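PDB 6NHX: ATP-dependent DNA ligase from Mycobacterium tuberculosis, which seals breaks in double-stranded DNA at the expense of ATP and, together with Ku, repairs double-strand breaks by non-homologous end joining. Local coordinates for residues Glu68-His73 against Asn136-Thr141; Gln192-Gly197 against Leu211-Pro216; Pro270-Glu275 against Arg293-Asp298. The protein carries 1 engineered substitution. One frame throughout, in Å; residues are numbered along the deposited sequence.

Interaction 1: Glu68-His73 against Asn136-Thr141; sequences EDLADH and NATSLT
Asp-69 lays its carboxylate against the Thr-138 to Ser-139 corner, and Leu-70 beside it turns a methyl onto the methyl of Thr-138. A chi1 of -153° swings the acid away from its own backbone N and out toward the other loop. OD1 stands 3.4 Å from CA of Thr-138 and touches its CB as well, while OD2 lies 3.5 Å from CB of Ser-139. Nearer the main chain, CB of Asp-69 packs against OG of Ser-139 at 3.4 Å. All of these are van der Waals contacts, and because Asp-69 is poorly ordered its distances are less certain than the one that Leu-70 makes.

That second half of the contact is apolar. CD2 of Leu-70 meets CG2 of Thr-138 at 3.6 Å, the side chains running at about a right angle. In Thr-138 the methyl stands anti to the carbonyl carbon, whereas OG1 sits between the backbone N and the carbonyl carbon (chi1 64°). From there OG1 bonds to the main-chain O of Leu-134 in helix 124-136 and accepts a weak bond of 3.4 Å from N of Leu-140. The threonine thus keeps its hydroxyl for its own side and offers its methyl to the other.

Leu-70 also packs on Leu-134 and on Val-75 of strand 74-82, while the type I turn from Leu-70 to His-73 leads the chain into that strand. The seam between the loop after helix 124-136 and the loop before strand 74-82 therefore rests on van der Waals packing, chiefly the methyl pair of Leu-70 and Thr-138, with no directional bond across it.

Interaction 2: Gln192-Gly197 against Leu211-Pro216; sequences QEVVIG and LLMGIP
Val-195 and Gly-214 form a hydrogen-bonded antiparallel pair: N of Val-195 donates a hydrogen bond to O of Gly-214 at 2.8 Å, and N of Gly-214 donates one back to O of Val-195 at the same length. The first bond is nearly straight and the second more bent (146°). Two residues on, past the non-hydrogen-bonded pair of Ile-196 and Met-213, N of Gly-197 reaches O of Leu-212 at 2.9 Å. Side chains line the ladder. CG2 of Val-194 rests on CG of Met-213 at 3.9 Å, Ile-196 and Leu-211 meet through their CD1 methyls, also 3.9 Å apart, and CG2 of Val-195 leans on CG of Pro-216. Beyond the last bridge the side chain of Ile-215 sets out away from strand 192-197, but its bend at chi2 (-64°) swings CD1 back to 3.4 Å from O of Glu-193.

This hairpin of strands 190-201 and 208-217 belongs to the OB-fold domain of the ligase, and the short segments diverge from antiparallel to 117°, in keeping with the strong coiling of strands in that small barrel.

Further out, NE2 of Gln-192 bonds in the amide plane to a lone pair on O of Glu-193, 2.8 Å away, and is held also by O of Val-305, while its OE1 accepts from N of Glu-307. Glu-193 forms a salt bridge with Lys-299. Leu-239 and Leu-243 of helix 235-243 pack on Leu-211, and Val-227 of strand 220-228 lies against both Leu-211 and Met-213.

Interaction 3: Pro270-Glu275 against Arg293-Asp298; sequences PALVAE and RGLRPD. With ATP (adenosine-5'-triphosphate), chain B.
Glu-275 extends its side chain between Arg-293 and Arg-296, and OE2 accepts a hydrogen bond from each, both part of salt bridges: from NH1 of Arg-296 at 2.7 Å and from NH1 of Arg-293 at 3.0 Å. The two donors come from opposite faces of the carboxylate, both well out of its plane. OE1 has a long, weak ion pair with Lys-299 and lies 2.6 Å from a water that is also near O1B of ATP, though this water has more acceptors in reach than protons.

Both arginines carry on to the nucleotide. Stretched from CG to NE, Arg-293 grips O2A of ATP twice, with NH2 at 2.6 Å and NH1 at 2.9 Å, and its NH2 forms a further salt bridge with Asp-33. Arg-296, folded back at chi2 and chi3 (-41° and -61°), instead meets the beta phosphate, its NH2 being 3.1 Å from O2B and its NH1 giving a longer bond to O1B. Glu-275, with Asp-33 and the phosphates, probably offsets the positive charge and restricts how the guanidinium groups turn.

Arg-293 and Gly-294 both face Glu-275, a classic beta bulge in which O of Glu-275 accepts from both N atoms, weakly from Gly-294. N of Arg-296 reaches O of Val-273 at 2.9 Å.

Arg-296 to Lys-299 reads Arg-Pro-Asp-Lys, consistent with motif VI of the nucleotidyltransferases, which brings OB-domain residues to the ATP phosphates in the closed state.

How the interactions relate
Interactions 2 and 3 belong to one OB-domain sheet, while interaction 1 lies on the surface of the other domain, on the opposite side of the chain's centre and about 37 Å, centre to centre, from interaction 3. Strands 190-201 and 273-278 are neighbours, joined by probable bonds from Ala-274 N to Val-194 O and from Ile-196 N to Leu-272 O. Chemistry follows place. At the surface, two loops touch through methyls and an acid with no bond between them. In the barrel, interaction 2 pairs main chains with mostly apolar side chains on both faces. Interaction 3 is buried and pairs main chains too, but it ends at the nucleotide, and there charged groups take over.

Interaction 1: Glu68-His73 against Asn136-Thr141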
ATOM      1  N   GLU A  68      15.213 -15.322  13.085  1.00 43.05           N
ATOM      2  CA  GLU A  68      15.973 -16.541  13.350  1.00 46.59           C
ATOM      3  C   GLU A  68      17.399 -16.426  12.823  1.00 51.69           C
ATOM      4  O   GLU A  68      18.312 -17.072  13.351  1.00 58.55           O
ATOM      5  CB  GLU A  68      15.256 -17.754  12.753  1.00 53.32           C
ATOM      6  CG  GLU A  68      15.705 -18.106  11.348  1.00 58.47           C
ATOM      7  CD  GLU A  68      15.410 -19.545  10.972  1.00 65.07           C
ATOM      8  OE1 GLU A  68      16.251 -20.163  10.282  1.00 68.30           O
ATOM      9  OE2 GLU A  68      14.336 -20.054  11.359  1.00 64.27           O
ATOM     10  N   ASP A  69      17.606 -15.601  11.796  1.00 48.11           N
ATOM     11  CA  ASP A  69      18.935 -15.260  11.307  1.00 52.49           C
ATOM     12  C   ASP A  69      19.573 -14.138  12.118  1.00 51.72           C
ATOM     13  O   ASP A  69      20.796 -13.971  12.071  1.00 54.83           O
ATOM     14  CB  ASP A  69      18.820 -14.813   9.845  1.00 63.52           C
ATOM     15  CG  ASP A  69      20.089 -15.056   9.049  1.00 68.45           C
ATOM     16  OD1 ASP A  69      21.141 -14.487   9.404  1.00 72.30           O
ATOM     17  OD2 ASP A  69      20.029 -15.808   8.055  1.00 70.18           O
ATOM     18  N   LEU A  70      18.772 -13.363  12.850  1.00 50.53           N
ATOM     19  CA  LEU A  70      19.244 -12.226  13.630  1.00 47.56           C
ATOM     20  C   LEU A  70      19.353 -12.551  15.111  1.00 41.79           C
ATOM     21  O   LEU A  70      19.245 -11.650  15.949  1.00 43.81           O
ATOM     22  CB  LEU A  70      18.304 -11.034  13.448  1.00 43.10           C
ATOM     23  CG  LEU A  70      18.112 -10.426  12.065  1.00 38.81           C
ATOM     24  CD1 LEU A  70      16.893  -9.523  12.077  1.00 35.77           C
ATOM     25  CD2 LEU A  70      19.349  -9.651  11.672  1.00 39.88           C
ATOM     26  N   ALA A  71      19.577 -13.823  15.451  1.00 36.52           N
ATOM     27  CA  ALA A  71      19.361 -14.272  16.823  1.00 37.17           C
ATOM     28  C   ALA A  71      20.249 -13.545  17.824  1.00 35.87           C
ATOM     29  O   ALA A  71      19.864 -13.388  18.988  1.00 50.46           O
ATOM     30  CB  ALA A  71      19.540 -15.787  16.922  1.00 32.90           C
ATOM     31  N   ASP A  72      21.433 -13.099  17.404  1.00 24.16           N
ATOM     32  CA  ASP A  72      22.337 -12.398  18.306  1.00 33.40           C
ATOM     33  C   ASP A  72      22.079 -10.897  18.362  1.00 36.28           C
ATOM     34  O   ASP A  72      22.652 -10.215  19.219  1.00 46.78           O
ATOM     35  CB  ASP A  72      23.802 -12.636  17.913  1.00 43.43           C
ATOM     36  CG  ASP A  72      24.127 -14.109  17.707  1.00 58.96           C
ATOM     37  OD1 ASP A  72      24.550 -14.475  16.588  1.00 63.46           O
ATOM     38  OD2 ASP A  72      23.964 -14.903  18.661  1.00 60.80           O
ATOM     39  N   HIS A  73      21.240 -10.371  17.482  1.00 27.06           N
ATOM     40  CA  HIS A  73      21.006  -8.939  17.377  1.00 27.61           C
ATOM     41  C   HIS A  73      19.738  -8.526  18.119  1.00 21.17           C
ATOM     42  O   HIS A  73      18.806  -9.310  18.315  1.00 24.15           O
ATOM     43  CB  HIS A  73      20.852  -8.527  15.910  1.00 26.91           C
ATOM     44  CG  HIS A  73      22.121  -8.566  15.118  1.00 27.67           C
ATOM     45  ND1 HIS A  73      23.144  -7.661  15.301  1.00 26.46           N
ATOM     46  CD2 HIS A  73      22.522  -9.389  14.120  1.00 27.60           C
ATOM     47  CE1 HIS A  73      24.127  -7.935  14.461  1.00 31.52           C
ATOM     48  NE2 HIS A  73      23.771  -8.974  13.729  1.00 27.36           N
ATOM     49  N   ASN A 136      23.365  -7.405   4.510  1.00 20.05           N
ATOM     50  CA  ASN A 136      24.371  -8.139   3.750  1.00 21.24           C
ATOM     51  C   ASN A 136      24.864  -9.366   4.501  1.00 28.93           C
ATOM     52  O   ASN A 136      25.400 -10.289   3.881  1.00 33.74           O
ATOM     53  CB  ASN A 136      25.584  -7.251   3.469  1.00 23.25           C
ATOM     54  CG  ASN A 136      25.297  -6.143   2.484  1.00 36.40           C
ATOM     55  OD1 ASN A 136      24.332  -6.198   1.720  1.00 40.21           O
ATOM     56  ND2 ASN A 136      26.144  -5.115   2.501  1.00 36.35           N
ATOM     57  N   ALA A 137      24.715  -9.387   5.822  1.00 28.76           N
ATOM     58  CA  ALA A 137      25.191 -10.486   6.643  1.00 31.53           C
ATOM     59  C   ALA A 137      24.083 -11.434   7.086  1.00 40.43           C
ATOM     60  O   ALA A 137      24.375 -12.422   7.766  1.00 50.67           O
ATOM     61  CB  ALA A 137      25.925  -9.936   7.869  1.00 34.79           C
ATOM     62  N   THR A 138      22.827 -11.165   6.727  1.00 27.49           N
ATOM     63  CA  THR A 138      21.692 -11.943   7.217  1.00 29.50           C
ATOM     64  C   THR A 138      20.729 -12.212   6.061  1.00 22.44           C
ATOM     65  O   THR A 138      21.032 -11.948   4.893  1.00 35.70           O
ATOM     66  CB  THR A 138      20.981 -11.202   8.354  1.00 27.71           C
ATOM     67  OG1 THR A 138      20.432  -9.984   7.836  1.00 26.20           O
ATOM     68  CG2 THR A 138      21.946 -10.889   9.504  1.00 31.68           C
ATOM     69  N   SER A 139      19.539 -12.720   6.406  1.00 24.76           N
ATOM     70  CA  SER A 139      18.449 -13.005   5.476  1.00 25.89           C
ATOM     71  C   SER A 139      17.449 -11.856   5.364  1.00 22.67           C
ATOM     72  O   SER A 139      16.447 -11.976   4.649  1.00 22.83           O
ATOM     73  CB  SER A 139      17.691 -14.252   5.930  1.00 28.92           C
ATOM     74  OG  SER A 139      16.938 -13.966   7.097  1.00 31.34           O
ATOM     75  N   LEU A 140      17.676 -10.771   6.086  1.00 20.74           N
ATOM     76  CA  LEU A 140      16.808  -9.613   5.992  1.00 16.70           C
ATOM     77  C   LEU A 140      16.832  -9.070   4.570  1.00 16.94           C
ATOM     78  O   LEU A 140      17.896  -8.966   3.948  1.00 20.14           O
ATOM     79  CB  LEU A 140      17.331  -8.555   6.955  1.00 19.60           C
ATOM     80  CG  LEU A 140      16.545  -7.267   7.184  1.00 25.33           C
ATOM     81  CD1 LEU A 140      15.146  -7.547   7.698  1.00 29.82           C
ATOM     82  CD2 LEU A 140      17.312  -6.418   8.180  1.00 38.29           C
ATOM     83  N   THR A 141      15.654  -8.697   4.065  1.00 16.52           N
ATOM     84  CA  THR A 141      15.467  -8.193   2.702  1.00 16.63           C
ATOM     85  C   THR A 141      15.424  -6.664   2.716  1.00 16.72           C
ATOM     86  O   THR A 141      14.481  -6.073   3.259  1.00 17.22           O
ATOM     87  CB  THR A 141      14.178  -8.777   2.122  1.00 16.86           C
ATOM     88  OG1 THR A 141      14.226 -10.207   2.204  1.00 20.71           O
ATOM     89  CG2 THR A 141      13.991  -8.359   0.665  1.00 20.58           C
TER

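Interaction 2: Gln192-Gly197 against Leu211-Pro216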
ATOM      1  N   GLN A 192      -7.913   7.368  -7.819  1.00 14.46           N
ATOM      2  CA  GLN A 192      -9.186   7.962  -7.431  1.00 15.37           C
ATOM      3  C   GLN A 192      -9.870   7.021  -6.452  1.00 14.07           C
ATOM      4  O   GLN A 192      -9.948   5.816  -6.706  1.00 14.83           O
ATOM      5  CB  GLN A 192     -10.071   8.165  -8.668  1.00 14.57           C
ATOM      6  CG  GLN A 192     -11.483   8.681  -8.382  1.00 16.18           C
ATOM      7  CD  GLN A 192     -11.487  10.053  -7.748  1.00 17.28           C
ATOM      8  OE1 GLN A 192     -10.882  10.995  -8.277  1.00 20.49           O
ATOM      9  NE2 GLN A 192     -12.171  10.183  -6.605  1.00 17.93           N
ATOM     10  N   GLU A 193     -10.340   7.569  -5.331  1.00 14.89           N
ATOM     11  CA  GLU A 193     -11.223   6.839  -4.441  1.00 14.57           C
ATOM     12  C   GLU A 193     -12.617   6.774  -5.050  1.00 14.12           C
ATOM     13  O   GLU A 193     -13.133   7.759  -5.606  1.00 14.77           O
ATOM     14  CB  GLU A 193     -11.288   7.527  -3.079  1.00 14.98           C
ATOM     15  CG  GLU A 193      -9.949   7.528  -2.362  1.00 17.08           C
ATOM     16  CD  GLU A 193      -9.898   8.523  -1.227  1.00 28.24           C
ATOM     17  OE1 GLU A 193     -10.948   9.104  -0.881  1.00 27.37           O
ATOM     18  OE2 GLU A 193      -8.795   8.725  -0.680  1.00 32.85           O
ATOM     19  N   VAL A 194     -13.234   5.600  -4.933  1.00 14.58           N
ATOM     20  CA  VAL A 194     -14.578   5.371  -5.451  1.00 15.78           C
ATOM     21  C   VAL A 194     -15.364   4.577  -4.422  1.00 15.47           C
ATOM     22  O   VAL A 194     -14.797   3.945  -3.532  1.00 14.49           O
ATOM     23  CB  VAL A 194     -14.580   4.630  -6.808  1.00 16.22           C
ATOM     24  CG1 VAL A 194     -13.893   5.456  -7.895  1.00 16.97           C
ATOM     25  CG2 VAL A 194     -13.923   3.268  -6.661  1.00 15.47           C
ATOM     26  N   VAL A 195     -16.688   4.629  -4.529  1.00 14.42           N
ATOM     27  CA  VAL A 195     -17.574   3.802  -3.715  1.00 13.15           C
ATOM     28  C   VAL A 195     -18.129   2.681  -4.583  1.00 13.48           C
ATOM     29  O   VAL A 195     -18.515   2.909  -5.739  1.00 14.42           O
ATOM     30  CB  VAL A 195     -18.697   4.649  -3.085  1.00 14.27           C
ATOM     31  CG1 VAL A 195     -19.708   3.776  -2.332  1.00 14.12           C
ATOM     32  CG2 VAL A 195     -18.097   5.703  -2.172  1.00 17.14           C
ATOM     33  N   ILE A 196     -18.142   1.461  -4.046  1.00 13.40           N
ATOM     34  CA  ILE A 196     -18.680   0.321  -4.778  1.00 14.18           C
ATOM     35  C   ILE A 196     -20.198   0.338  -4.701  1.00 14.10           C
ATOM     36  O   ILE A 196     -20.776   0.393  -3.608  1.00 14.82           O
ATOM     37  CB  ILE A 196     -18.114  -0.990  -4.216  1.00 13.41           C
ATOM     38  CG1 ILE A 196     -16.584  -0.980  -4.309  1.00 16.30           C
ATOM     39  CG2 ILE A 196     -18.714  -2.155  -4.966  1.00 14.47           C
ATOM     40  CD1 ILE A 196     -15.923  -2.143  -3.577  1.00 17.58           C
ATOM     41  N   GLY A 197     -20.856   0.293  -5.863  1.00 13.06           N
ATOM     42  CA  GLY A 197     -22.303   0.217  -5.887  1.00 14.52           C
ATOM     43  C   GLY A 197     -22.894  -1.102  -6.346  1.00 12.86           C
ATOM     44  O   GLY A 197     -24.095  -1.343  -6.218  1.00 13.46           O
ATOM     45  N   LEU A 211     -16.363  -4.669 -10.549  1.00 17.71           N
ATOM     46  CA  LEU A 211     -17.085  -3.827  -9.615  1.00 17.51           C
ATOM     47  C   LEU A 211     -17.572  -2.604 -10.364  1.00 18.28           C
ATOM     48  O   LEU A 211     -16.865  -2.059 -11.220  1.00 20.30           O
ATOM     49  CB  LEU A 211     -16.186  -3.393  -8.461  1.00 19.05           C
ATOM     50  CG  LEU A 211     -15.681  -4.554  -7.606  1.00 22.93           C
ATOM     51  CD1 LEU A 211     -14.619  -4.060  -6.686  1.00 30.31           C
ATOM     52  CD2 LEU A 211     -16.807  -5.142  -6.808  1.00 19.37           C
ATOM     53  N   LEU A 212     -18.780  -2.181 -10.030  1.00 16.66           N
ATOM     54  CA  LEU A 212     -19.385  -0.996 -10.611  1.00 14.01           C
ATOM     55  C   LEU A 212     -19.165   0.136  -9.613  1.00 15.54           C
ATOM     56  O   LEU A 212     -19.658   0.070  -8.482  1.00 18.94           O
ATOM     57  CB  LEU A 212     -20.869  -1.249 -10.875  1.00 17.77           C
ATOM     58  CG  LEU A 212     -21.201  -2.235 -12.015  1.00 20.28           C
ATOM     59  CD1 LEU A 212     -20.435  -1.916 -13.293  1.00 23.00           C
ATOM     60  CD2 LEU A 212     -20.998  -3.709 -11.630  1.00 22.44           C
ATOM     61  N   MET A 213     -18.402   1.148 -10.029  1.00 14.93           N
ATOM     62  CA  MET A 213     -17.878   2.209  -9.183  1.00 14.43           C
ATOM     63  C   MET A 213     -18.727   3.461  -9.289  1.00 13.57           C
ATOM     64  O   MET A 213     -19.300   3.747 -10.345  1.00 15.89           O
ATOM     65  CB  MET A 213     -16.479   2.609  -9.666  1.00 18.80           C
ATOM     66  CG  MET A 213     -15.451   1.496  -9.741  1.00 18.03           C
ATOM     67  SD  MET A 213     -13.949   2.143 -10.519  1.00 25.10           S
ATOM     68  CE  MET A 213     -14.541   2.529 -12.160  1.00 34.13           C
ATOM     69  N   GLY A 214     -18.744   4.247  -8.213  1.00 13.34           N
ATOM     70  CA  GLY A 214     -19.395   5.543  -8.271  1.00 15.78           C
ATOM     71  C   GLY A 214     -18.758   6.584  -7.367  1.00 18.52           C
ATOM     72  O   GLY A 214     -18.032   6.252  -6.415  1.00 14.70           O
ATOM     73  N   ILE A 215     -19.049   7.835  -7.676  1.00 15.22           N
ATOM     74  CA  ILE A 215     -18.670   8.973  -6.835  1.00 15.14           C
ATOM     75  C   ILE A 215     -19.949   9.493  -6.182  1.00 16.50           C
ATOM     76  O   ILE A 215     -20.910   9.791  -6.895  1.00 16.61           O
ATOM     77  CB  ILE A 215     -18.010  10.092  -7.664  1.00 16.95           C
ATOM     78  CG1 ILE A 215     -16.777   9.577  -8.408  1.00 17.98           C
ATOM     79  CG2 ILE A 215     -17.658  11.285  -6.780  1.00 21.06           C
ATOM     80  CD1 ILE A 215     -15.637   9.122  -7.518  1.00 17.05           C
ATOM     81  N   PRO A 216     -19.999   9.623  -4.857  1.00 16.88           N
ATOM     82  CA  PRO A 216     -21.235  10.109  -4.222  1.00 18.44           C
ATOM     83  C   PRO A 216     -21.589  11.518  -4.677  1.00 21.27           C
ATOM     84  O   PRO A 216     -20.735  12.408  -4.745  1.00 23.07           O
ATOM     85  CB  PRO A 216     -20.903  10.072  -2.724  1.00 19.47           C
ATOM     86  CG  PRO A 216     -19.816   9.060  -2.621  1.00 17.25           C
ATOM     87  CD  PRO A 216     -18.992   9.236  -3.860  1.00 18.21           C
TER

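Interaction 3: Pro270-Glu275 against Arg293-Asp298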
ATOM      1  N   PRO A 270     -24.027   1.530  -0.565  1.00 15.17           N
ATOM      2  CA  PRO A 270     -22.802   2.255  -0.957  1.00 14.85           C
ATOM      3  C   PRO A 270     -21.918   2.579   0.236  1.00 19.09           C
ATOM      4  O   PRO A 270     -21.677   3.745   0.575  1.00 19.13           O
ATOM      5  CB  PRO A 270     -23.375   3.513  -1.632  1.00 15.38           C
ATOM      6  CG  PRO A 270     -24.683   3.745  -0.942  1.00 15.78           C
ATOM      7  CD  PRO A 270     -25.234   2.367  -0.645  1.00 14.23           C
ATOM      8  N   ALA A 271     -21.406   1.524   0.869  1.00 17.20           N
ATOM      9  CA  ALA A 271     -20.669   1.637   2.116  1.00 15.58           C
ATOM     10  C   ALA A 271     -19.162   1.471   1.972  1.00 17.20           C
ATOM     11  O   ALA A 271     -18.426   1.959   2.837  1.00 19.47           O
ATOM     12  CB  ALA A 271     -21.184   0.604   3.129  1.00 22.18           C
ATOM     13  N   LEU A 272     -18.686   0.813   0.917  1.00 16.51           N
ATOM     14  CA  LEU A 272     -17.277   0.447   0.784  1.00 16.22           C
ATOM     15  C   LEU A 272     -16.541   1.373  -0.174  1.00 17.13           C
ATOM     16  O   LEU A 272     -16.969   1.563  -1.320  1.00 16.21           O
ATOM     17  CB  LEU A 272     -17.146  -0.980   0.261  1.00 16.32           C
ATOM     18  CG  LEU A 272     -17.568  -2.143   1.148  1.00 23.74           C
ATOM     19  CD1 LEU A 272     -17.115  -3.433   0.494  1.00 26.83           C
ATOM     20  CD2 LEU A 272     -16.986  -2.006   2.544  1.00 27.59           C
ATOM     21  N   VAL A 273     -15.427   1.913   0.283  1.00 14.56           N
ATOM     22  CA  VAL A 273     -14.523   2.712  -0.534  1.00 15.81           C
ATOM     23  C   VAL A 273     -13.437   1.804  -1.098  1.00 14.82           C
ATOM     24  O   VAL A 273     -12.931   0.900  -0.416  1.00 15.27           O
ATOM     25  CB  VAL A 273     -13.918   3.858   0.302  1.00 16.17           C
ATOM     26  CG1 VAL A 273     -12.955   4.700  -0.518  1.00 16.01           C
ATOM     27  CG2 VAL A 273     -15.020   4.711   0.897  1.00 17.93           C
ATOM     28  N   ALA A 274     -13.078   2.036  -2.346  1.00 13.97           N
ATOM     29  CA  ALA A 274     -11.947   1.393  -2.988  1.00 14.02           C
ATOM     30  C   ALA A 274     -11.106   2.457  -3.671  1.00 13.98           C
ATOM     31  O   ALA A 274     -11.543   3.588  -3.881  1.00 14.90           O
ATOM     32  CB  ALA A 274     -12.414   0.391  -4.038  1.00 15.28           C
ATOM     33  N   GLU A 275      -9.881   2.093  -4.019  1.00 14.67           N
ATOM     34  CA  GLU A 275      -9.009   2.958  -4.793  1.00 14.05           C
ATOM     35  C   GLU A 275      -8.756   2.314  -6.141  1.00 15.93           C
ATOM     36  O   GLU A 275      -8.485   1.109  -6.216  1.00 16.69           O
ATOM     37  CB  GLU A 275      -7.679   3.177  -4.076  1.00 18.18           C
ATOM     38  CG  GLU A 275      -7.531   4.562  -3.502  1.00 28.38           C
ATOM     39  CD  GLU A 275      -6.239   4.727  -2.744  1.00 40.33           C
ATOM     40  OE1 GLU A 275      -5.900   5.875  -2.391  1.00 45.21           O
ATOM     41  OE2 GLU A 275      -5.562   3.708  -2.500  1.00 42.82           O
ATOM     42  N   ARG A 293      -6.807  -1.034  -7.342  1.00 15.84           N
ATOM     43  CA  ARG A 293      -5.750  -1.091  -6.337  1.00 14.74           C
ATOM     44  C   ARG A 293      -6.168  -1.922  -5.132  1.00 15.75           C
ATOM     45  O   ARG A 293      -5.453  -2.853  -4.749  1.00 17.61           O
ATOM     46  CB  ARG A 293      -5.272   0.311  -5.941  1.00 13.13           C
ATOM     47  CG  ARG A 293      -3.886   0.302  -5.312  1.00 21.30           C
ATOM     48  CD  ARG A 293      -3.625   1.578  -4.537  1.00 29.81           C
ATOM     49  NE  ARG A 293      -2.232   1.672  -4.111  1.00 24.42           N
ATOM     50  CZ  ARG A 293      -1.753   2.644  -3.345  1.00 28.18           C
ATOM     51  NH1 ARG A 293      -2.558   3.609  -2.909  1.00 25.32           N
ATOM     52  NH2 ARG A 293      -0.468   2.658  -3.020  1.00 19.72           N
ATOM     53  N   GLY A 294      -7.316  -1.626  -4.541  1.00 16.56           N
ATOM     54  CA  GLY A 294      -7.849  -2.435  -3.462  1.00 16.85           C
ATOM     55  C   GLY A 294      -8.899  -1.679  -2.674  1.00 15.80           C
ATOM     56  O   GLY A 294      -9.224  -0.532  -2.968  1.00 15.82           O
ATOM     57  N   LEU A 295      -9.446  -2.364  -1.673  1.00 15.41           N
ATOM     58  CA  LEU A 295     -10.373  -1.732  -0.742  1.00 15.89           C
ATOM     59  C   LEU A 295      -9.626  -0.785   0.188  1.00 15.24           C
ATOM     60  O   LEU A 295      -8.452  -0.993   0.511  1.00 15.23           O
ATOM     61  CB  LEU A 295     -11.109  -2.786   0.082  1.00 15.35           C
ATOM     62  CG  LEU A 295     -12.032  -3.740  -0.682  1.00 14.52           C
ATOM     63  CD1 LEU A 295     -12.689  -4.713   0.277  1.00 20.51           C
ATOM     64  CD2 LEU A 295     -13.095  -2.931  -1.396  1.00 19.52           C
ATOM     65  N   ARG A 296     -10.315   0.281   0.613  1.00 14.80           N
ATOM     66  CA  ARG A 296      -9.787   1.231   1.592  1.00 14.89           C
ATOM     67  C   ARG A 296     -10.727   1.210   2.797  1.00 17.09           C
ATOM     68  O   ARG A 296     -11.603   2.081   2.930  1.00 16.68           O
ATOM     69  CB  ARG A 296      -9.639   2.638   1.009  1.00 16.72           C
ATOM     70  CG  ARG A 296      -8.617   2.787  -0.134  1.00 18.34           C
ATOM     71  CD  ARG A 296      -7.339   1.987   0.106  1.00 32.91           C
ATOM     72  NE  ARG A 296      -6.615   2.405   1.303  1.00 49.32           N
ATOM     73  CZ  ARG A 296      -5.539   3.187   1.296  1.00 54.06           C
ATOM     74  NH1 ARG A 296      -5.055   3.649   0.149  1.00 50.32           N
ATOM     75  NH2 ARG A 296      -4.944   3.508   2.438  1.00 49.08           N
ATOM     76  N   PRO A 297     -10.553   0.237   3.700  1.00 17.97           N
ATOM     77  CA  PRO A 297     -11.577  -0.019   4.729  1.00 18.54           C
ATOM     78  C   PRO A 297     -11.787   1.112   5.712  1.00 21.95           C
ATOM     79  O   PRO A 297     -12.868   1.187   6.315  1.00 23.45           O
ATOM     80  CB  PRO A 297     -11.064  -1.278   5.445  1.00 20.30           C
ATOM     81  CG  PRO A 297     -10.058  -1.881   4.531  1.00 31.40           C
ATOM     82  CD  PRO A 297      -9.480  -0.769   3.705  1.00 18.10           C
ATOM     83  N   ASP A 298     -10.802   1.983   5.913  1.00 20.79           N
ATOM     84  CA  ASP A 298     -10.944   3.062   6.877  1.00 28.15           C
ATOM     85  C   ASP A 298     -11.432   4.364   6.258  1.00 31.73           C
ATOM     86  O   ASP A 298     -11.718   5.313   6.994  1.00 35.44           O
ATOM     87  CB  ASP A 298      -9.625   3.285   7.622  1.00 38.31           C
ATOM     88  CG  ASP A 298      -9.117   2.017   8.290  1.00 42.42           C
ATOM     89  OD1 ASP A 298      -7.910   1.717   8.163  1.00 45.50           O
ATOM     90  OD2 ASP A 298      -9.930   1.311   8.924  1.00 37.37           O
TER
HETATM   91  PG  ATP B1000      -0.624   7.067   3.792  1.00 17.91           P
HETATM   92  O1G ATP B1000       0.563   7.886   3.328  1.00 17.33           O
HETATM   93  O2G ATP B1000      -1.516   7.743   4.816  1.00 20.04           O
HETATM   94  O3G ATP B1000      -0.230   5.657   4.196  1.00 18.64           O
HETATM   95  PB  ATP B1000      -1.841   5.694   1.510  1.00 22.60           P
HETATM   96  O1B ATP B1000      -2.897   6.079   0.506  1.00 31.05           O
HETATM   97  O2B ATP B1000      -1.939   4.400   2.288  1.00 33.43           O
HETATM   98  O3B ATP B1000      -1.613   6.938   2.511  1.00 22.96           O
HETATM   99  PA  ATP B1000       0.023   6.019  -0.688  1.00 19.07           P
HETATM  100  O1A ATP B1000      -0.411   7.416  -1.009  1.00 22.17           O
HETATM  101  O2A ATP B1000      -0.346   4.804  -1.500  1.00 23.61           O
HETATM  102  O3A ATP B1000      -0.400   5.725   0.823  1.00 24.28           O
HETATM  103  O5' ATP B1000       1.606   6.033  -0.351  1.00 22.18           O
HETATM  104  C5' ATP B1000       2.340   4.814  -0.273  1.00 17.49           C
HETATM  105  C4' ATP B1000       2.194   4.164   1.107  1.00 14.02           C
HETATM  106  O4' ATP B1000       3.127   3.085   1.163  1.00 17.12           O
HETATM  107  C3' ATP B1000       2.532   5.088   2.257  1.00 15.36           C
HETATM  108  O3' ATP B1000       1.879   4.612   3.431  1.00 17.30           O
HETATM  109  C2' ATP B1000       4.008   4.842   2.401  1.00 14.78           C
HETATM  110  O2' ATP B1000       4.502   5.195   3.701  1.00 15.59           O
HETATM  111  C1' ATP B1000       4.124   3.342   2.148  1.00 17.37           C
HETATM  112  N9  ATP B1000       5.405   2.981   1.506  1.00 14.25           N
HETATM  113  C8  ATP B1000       5.563   2.151   0.445  1.00 14.33           C
HETATM  114  N7  ATP B1000       6.880   2.008   0.131  1.00 12.43           N
HETATM  115  C5  ATP B1000       7.564   2.747   1.026  1.00 11.63           C
HETATM  116  C6  ATP B1000       8.970   3.054   1.248  1.00 11.01           C
HETATM  117  N6  ATP B1000       9.908   2.554   0.436  1.00 12.23           N
HETATM  118  N1  ATP B1000       9.278   3.866   2.270  1.00 11.03           N
HETATM  119  C2  ATP B1000       8.355   4.391   3.085  1.00 11.57           C
HETATM  120  N3  ATP B1000       7.041   4.167   2.931  1.00 12.55           N
HETATM  121  C4  ATP B1000       6.605   3.382   1.921  1.00 12.76           C
HETATM  122  O   HOH W   1     -14.471   1.664   3.079  1.00 21.65           O
HETATM  123  O   HOH W   2      -3.396   6.594  -2.037  1.00 29.20           O